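Hypothetical sugar ABC-transporter sugar binding protein (Arthrobacter globiformis, PDB 7BVT) probably captures cyclic alpha-maltosyl-1,6-maltose outside the cell as the substrate-binding component of a sugar ABC transporter. Local coordinates at residues 277-281 with 357-361; 172-176 with 239-243. All blocks are in the same frame, centred on the assembly; numbering follows the deposited sequence.

Contact 1. Residues 277-281 with 357-361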
loop_
_atom_site.group_PDB
_atom_site.type_symbol
_atom_site.label_atom_id
_atom_site.label_comp_id
_atom_site.label_asym_id
_atom_site.label_seq_id
_atom_site.Cartn_x
_atom_site.Cartn_y
_atom_site.Cartn_z
ATOM N N PHE A 277 -1.542 19.854 -9.390
ATOM C CA PHE A 277 -2.266 18.570 -9.238
ATOM C C PHE A 277 -3.371 18.694 -8.205
ATOM O O PHE A 277 -3.291 19.453 -7.207
ATOM C CB PHE A 277 -1.288 17.453 -8.911
ATOM C CG PHE A 277 -0.701 17.467 -7.530
ATOM C CD1 PHE A 277 0.458 18.173 -7.278
ATOM C CD2 PHE A 277 -1.277 16.741 -6.496
ATOM C CE1 PHE A 277 1.015 18.181 -6.014
ATOM C CE2 PHE A 277 -0.720 16.754 -5.238
ATOM C CZ PHE A 277 0.412 17.481 -4.988
ATOM N N GLY A 278 -4.385 17.850 -8.395
ATOM C CA GLY A 278 -5.475 17.608 -7.456
ATOM C C GLY A 278 -5.495 16.140 -7.038
ATOM O O GLY A 278 -4.781 15.318 -7.667
ATOM N N THR A 279 -6.215 15.864 -5.976
ATOM C CA THR A 279 -6.315 14.488 -5.465
ATOM C C THR A 279 -7.770 14.208 -5.168
ATOM O O THR A 279 -8.592 15.132 -4.915
ATOM C CB THR A 279 -5.412 14.277 -4.241
ATOM O OG1 THR A 279 -5.978 15.063 -3.190
ATOM C CG2 THR A 279 -3.965 14.603 -4.499
ATOM N N ALA A 280 -8.143 12.933 -5.172
ATOM C CA ALA A 280 -9.489 12.519 -4.787
ATOM C C ALA A 280 -9.506 11.047 -4.421
ATOM O O ALA A 280 -8.522 10.338 -4.747
ATOM C CB ALA A 280 -10.467 12.721 -5.927
ATOM N N GLN A 281 -10.591 10.676 -3.775
ATOM C CA GLN A 281 -10.969 9.262 -3.611
ATOM C C GLN A 281 -10.863 8.578 -4.980
ATOM O O GLN A 281 -11.233 9.183 -6.014
ATOM C CB GLN A 281 -12.382 9.211 -3.021
ATOM C CG GLN A 281 -12.969 7.813 -2.935
ATOM C CD GLN A 281 -14.338 7.799 -2.319
ATOM O OE1 GLN A 281 -14.517 7.332 -1.189
ATOM N NE2 GLN A 281 -15.305 8.362 -3.026
ATOM N N ARG A 357 -4.209 18.197 0.227
ATOM C CA ARG A 357 -4.401 17.168 -0.850
ATOM C C ARG A 357 -4.158 15.760 -0.267
ATOM O O ARG A 357 -4.477 14.791 -0.930
ATOM C CB ARG A 357 -3.561 17.486 -2.070
ATOM C CG ARG A 357 -4.154 18.701 -2.786
ATOM C CD ARG A 357 -3.259 19.185 -3.871
ATOM N NE ARG A 357 -2.002 19.701 -3.355
ATOM C CZ ARG A 357 -1.122 20.347 -4.102
ATOM N NH1 ARG A 357 -1.338 20.501 -5.395
ATOM N NH2 ARG A 357 -0.005 20.819 -3.577
ATOM N N LEU A 358 -3.641 15.647 0.947
ATOM C CA LEU A 358 -3.525 14.310 1.575
ATOM C C LEU A 358 -4.893 13.884 2.117
ATOM O O LEU A 358 -5.082 12.682 2.352
ATOM C CB LEU A 358 -2.466 14.363 2.681
ATOM C CG LEU A 358 -1.919 13.010 3.118
ATOM C CD1 LEU A 358 -1.060 12.376 2.067
ATOM C CD2 LEU A 358 -1.123 13.159 4.407
ATOM N N LEU A 359 -5.868 14.779 2.273
ATOM C CA LEU A 359 -7.079 14.430 3.035
ATOM C C LEU A 359 -7.797 13.244 2.374
ATOM O O LEU A 359 -8.271 12.340 3.049
ATOM C CB LEU A 359 -8.025 15.635 3.205
ATOM C CG LEU A 359 -9.275 15.348 4.024
ATOM C CD1 LEU A 359 -8.916 14.928 5.434
ATOM C CD2 LEU A 359 -10.254 16.543 4.074
ATOM N N PRO A 360 -7.965 13.177 1.035
ATOM C CA PRO A 360 -8.708 12.050 0.465
ATOM C C PRO A 360 -8.026 10.728 0.836
ATOM O O PRO A 360 -8.721 9.750 1.037
ATOM C CB PRO A 360 -8.621 12.299 -1.039
ATOM C CG PRO A 360 -8.593 13.811 -1.094
ATOM C CD PRO A 360 -7.611 14.187 0.012
ATOM N N TYR A 361 -6.706 10.721 0.879
ATOM C CA TYR A 361 -5.931 9.492 1.207
ATOM C C TYR A 361 -6.209 9.087 2.652
ATOM O O TYR A 361 -6.373 7.899 2.986
ATOM C CB TYR A 361 -4.460 9.746 0.946
ATOM C CG TYR A 361 -4.076 9.864 -0.503
ATOM C CD1 TYR A 361 -3.699 8.749 -1.227
ATOM C CD2 TYR A 361 -4.013 11.102 -1.134
ATOM C CE1 TYR A 361 -3.295 8.817 -2.536
ATOM C CE2 TYR A 361 -3.599 11.186 -2.452
ATOM C CZ TYR A 361 -3.219 10.045 -3.146
ATOM O OH TYR A 361 -2.816 10.082 -4.440
#

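Contact 2. Residues 172-176 with 239-243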
loop_
_atom_site.group_PDB
_atom_site.type_symbol
_atom_site.label_atom_id
_atom_site.label_comp_id
_atom_site.label_asym_id
_atom_site.label_seq_id
_atom_site.Cartn_x
_atom_site.Cartn_y
_atom_site.Cartn_z
ATOM N N GLY A 172 -11.964 11.405 -19.212
ATOM C CA GLY A 172 -10.750 11.054 -19.940
ATOM C C GLY A 172 -10.958 11.163 -21.436
ATOM O O GLY A 172 -9.985 11.513 -22.102
ATOM N N GLN A 173 -12.118 10.748 -21.924
ATOM C CA GLN A 173 -12.429 10.857 -23.371
ATOM C C GLN A 173 -12.378 12.324 -23.799
ATOM O O GLN A 173 -11.821 12.633 -24.873
ATOM C CB GLN A 173 -13.775 10.229 -23.679
ATOM C CG GLN A 173 -14.118 10.134 -25.151
ATOM C CD GLN A 173 -13.263 9.127 -25.872
ATOM O OE1 GLN A 173 -13.205 7.951 -25.453
ATOM N NE2 GLN A 173 -12.607 9.565 -26.943
ATOM N N THR A 174 -12.915 13.206 -23.007
ATOM C CA THR A 174 -12.865 14.656 -23.312
ATOM C C THR A 174 -11.415 15.129 -23.377
ATOM O O THR A 174 -11.044 15.839 -24.306
ATOM C CB THR A 174 -13.689 15.390 -22.285
ATOM O OG1 THR A 174 -15.048 14.999 -22.447
ATOM C CG2 THR A 174 -13.589 16.901 -22.408
ATOM N N ILE A 175 -10.584 14.751 -22.431
ATOM C CA ILE A 175 -9.161 15.146 -22.447
ATOM C C ILE A 175 -8.510 14.634 -23.733
ATOM O O ILE A 175 -7.782 15.390 -24.416
ATOM C CB ILE A 175 -8.427 14.670 -21.192
ATOM C CG1 ILE A 175 -8.947 15.394 -19.958
ATOM C CG2 ILE A 175 -6.933 14.851 -21.346
ATOM C CD1 ILE A 175 -8.423 14.818 -18.634
ATOM N N LEU A 176 -8.749 13.384 -24.094
ATOM C CA LEU A 176 -8.106 12.825 -25.296
ATOM C C LEU A 176 -8.623 13.599 -26.532
ATOM O O LEU A 176 -7.774 13.972 -27.362
ATOM C CB LEU A 176 -8.427 11.340 -25.373
ATOM C CG LEU A 176 -7.918 10.636 -26.617
ATOM C CD1 LEU A 176 -6.388 10.611 -26.648
ATOM C CD2 LEU A 176 -8.601 9.289 -26.762
ATOM N N ASP A 239 -8.890 0.580 -25.077
ATOM C CA ASP A 239 -9.488 0.415 -26.435
ATOM C C ASP A 239 -9.898 1.805 -26.918
ATOM O O ASP A 239 -9.763 2.065 -28.129
ATOM C CB ASP A 239 -10.662 -0.579 -26.469
ATOM C CG ASP A 239 -10.247 -2.054 -26.516
ATOM O OD1 ASP A 239 -9.023 -2.344 -26.693
ATOM O OD2 ASP A 239 -11.147 -2.916 -26.302
ATOM N N SER A 240 -10.399 2.668 -26.020
ATOM C CA SER A 240 -10.835 4.056 -26.391
ATOM C C SER A 240 -9.627 4.932 -26.714
ATOM O O SER A 240 -9.858 6.054 -27.211
ATOM C CB SER A 240 -11.679 4.664 -25.318
ATOM O OG SER A 240 -10.957 4.819 -24.097
ATOM N N GLY A 241 -8.406 4.542 -26.320
ATOM C CA GLY A 241 -7.229 5.419 -26.332
ATOM C C GLY A 241 -7.120 6.365 -25.146
ATOM O O GLY A 241 -6.096 7.086 -25.080
ATOM N N VAL A 242 -8.119 6.364 -24.244
ATOM C CA VAL A 242 -8.046 7.237 -23.019
ATOM C C VAL A 242 -6.842 6.840 -22.167
ATOM O O VAL A 242 -6.152 7.740 -21.650
ATOM C CB VAL A 242 -9.351 7.235 -22.224
ATOM C CG1 VAL A 242 -9.161 7.881 -20.855
ATOM C CG2 VAL A 242 -10.466 7.909 -23.001
ATOM N N SER A 243 -6.550 5.540 -22.072
ATOM C CA SER A 243 -5.425 4.984 -21.270
ATOM C C SER A 243 -4.571 4.052 -22.124
ATOM O O SER A 243 -4.813 2.851 -22.100
ATOM C CB SER A 243 -6.008 4.187 -20.111
ATOM O OG SER A 243 -6.876 5.019 -19.365
HETATM O O HOH W 1 -11.534 7.463 -28.630
#

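Contact 1. Residues 277-281 with 357-361
On the mixed beta-sheet of this solute-binding fold, strand 277-280 is met by the turn leading into the short helix 359-363, with Phe-277 and Arg-357 at one end of the seam and Ala-280 and Pro-360 at the other. The guanidinium of Arg-357 lies flat over one face of the Phe-277 ring, planes 7° apart and centres 3.7 Å apart, in a stacked cation-pi pair. The same group also uses its edge: NH1 donates to the backbone O of Phe-277 over 2.9 Å, with an N-H...O angle of 157° and the oxygen close to the guanidinium plane. One residue thus receives the arginine on both ring face and carbonyl. A chi1 of 72°, which sets CG of Phe-277 between its own N and carbonyl carbon, brings ring and carbonyl close enough together for this double grip, and the bend of the arginine chain at chi3 turns the guanidinium onto them.

Thr-279 makes the second polar link. Its OG1 donates to Arg-357 O at 2.7 Å, in the carbonyl plane and on a lone pair, while its CG2 lies 4.0 Å from CE2 at the edge of the Tyr-361 ring. Further along, the Pro-360 ring packs against the peptide joining Ala-280 to Gln-281, with CB 3.7 Å from Ala-280 C, and its CG comes within 3.6 Å of Thr-279 OG1.

Within the sheet, Gly-278 and Ala-280 pair through their backbones with Tyr-146 and Tyr-144 of antiparallel strand 140-147, whose Met-145 touches Phe-277, Thr-279 and Tyr-361. Tyr-361 OH is hydrogen-bonded to Glu-261 O, Ala-270 of helix 264-271 packs on Arg-357, and helix 345-354 receives Leu-358 and Leu-359.

Contact 2. Residues 172-176 with 239-243
NE2 of Gln-173 is held by two partners, Asp-177 OD1 one turn further along its own helix and a water at 2.9 Å that carries the link across to Ser-240. The water accepts from the amide and donates to Ser-240 O over 2.6 Å, so the glutamine side chain is joined to the Ser-240 carbonyl through water, with no direct hydrogen bond between the segments. With CG anti to the backbone N (chi1 -173°) and the chain bent at chi2, the Gln-173 amide folds back toward the loop, bringing OE1 to 3.6 Å from Ser-240 CB and alongside Val-242 CG2. The hydroxyl of Ser-240 is engaged elsewhere, turned back to the carbonyl of Leu-237 in the last turns of helix 225-239, with that of Asp-236 sharing it.

That helix ends here: Gly-241 is the first residue to leave helical geometry, with a positive phi of 81°, and the chain then turns past helix 165-179. Leu-176 comes up against this helix end mainly through CD2, which lies 3.5 Å from Ser-240 O and rests on the backbone of Gly-241.

Val-242 spreads its two methyls over the opposing helical turn. CG1 lies 3.7 Å from Gly-172 CA, an approach possible because Gly-172 has no side chain: a beta carbon there would clash with this methyl. CG2 reaches Gln-173 N at 3.5 Å, the valine and glutamine side chains crossing at about a right angle. Shortening Val-242 to an alanine would probably open a gap above Gly-172 and deprive the Gln-173 amide of the methyl it leans on. The valine also touches Leu-237 of helix 225-239, while Ile-175 of the facing helix turns instead to Leu-150 and Phe-151 of helix 148-153.

How the contacts relate
Contact 2 closes along the chain before contact 1 opens, and the two do not touch: their centres are 22 Å apart and their nearest atoms about 11 Å. Strand 140-147 and the helix 148-153 that follows it connect them, the strand pairing with 277-280 in contact 1 and the helix packing on Ile-175 of segment 172-176. Neither contact supplies a residue of the glycan pocket, but contact 1 lies nearer to it, without touching the sugar: the Tyr-361 side chain is about 9 Å from a bound glucose unit, and strand 140-147 also carries the pocket residues Asn-140 and Leu-142. Contact 2 is more peripheral, centred 27 Å from the chain centre against 16 Å for contact 1.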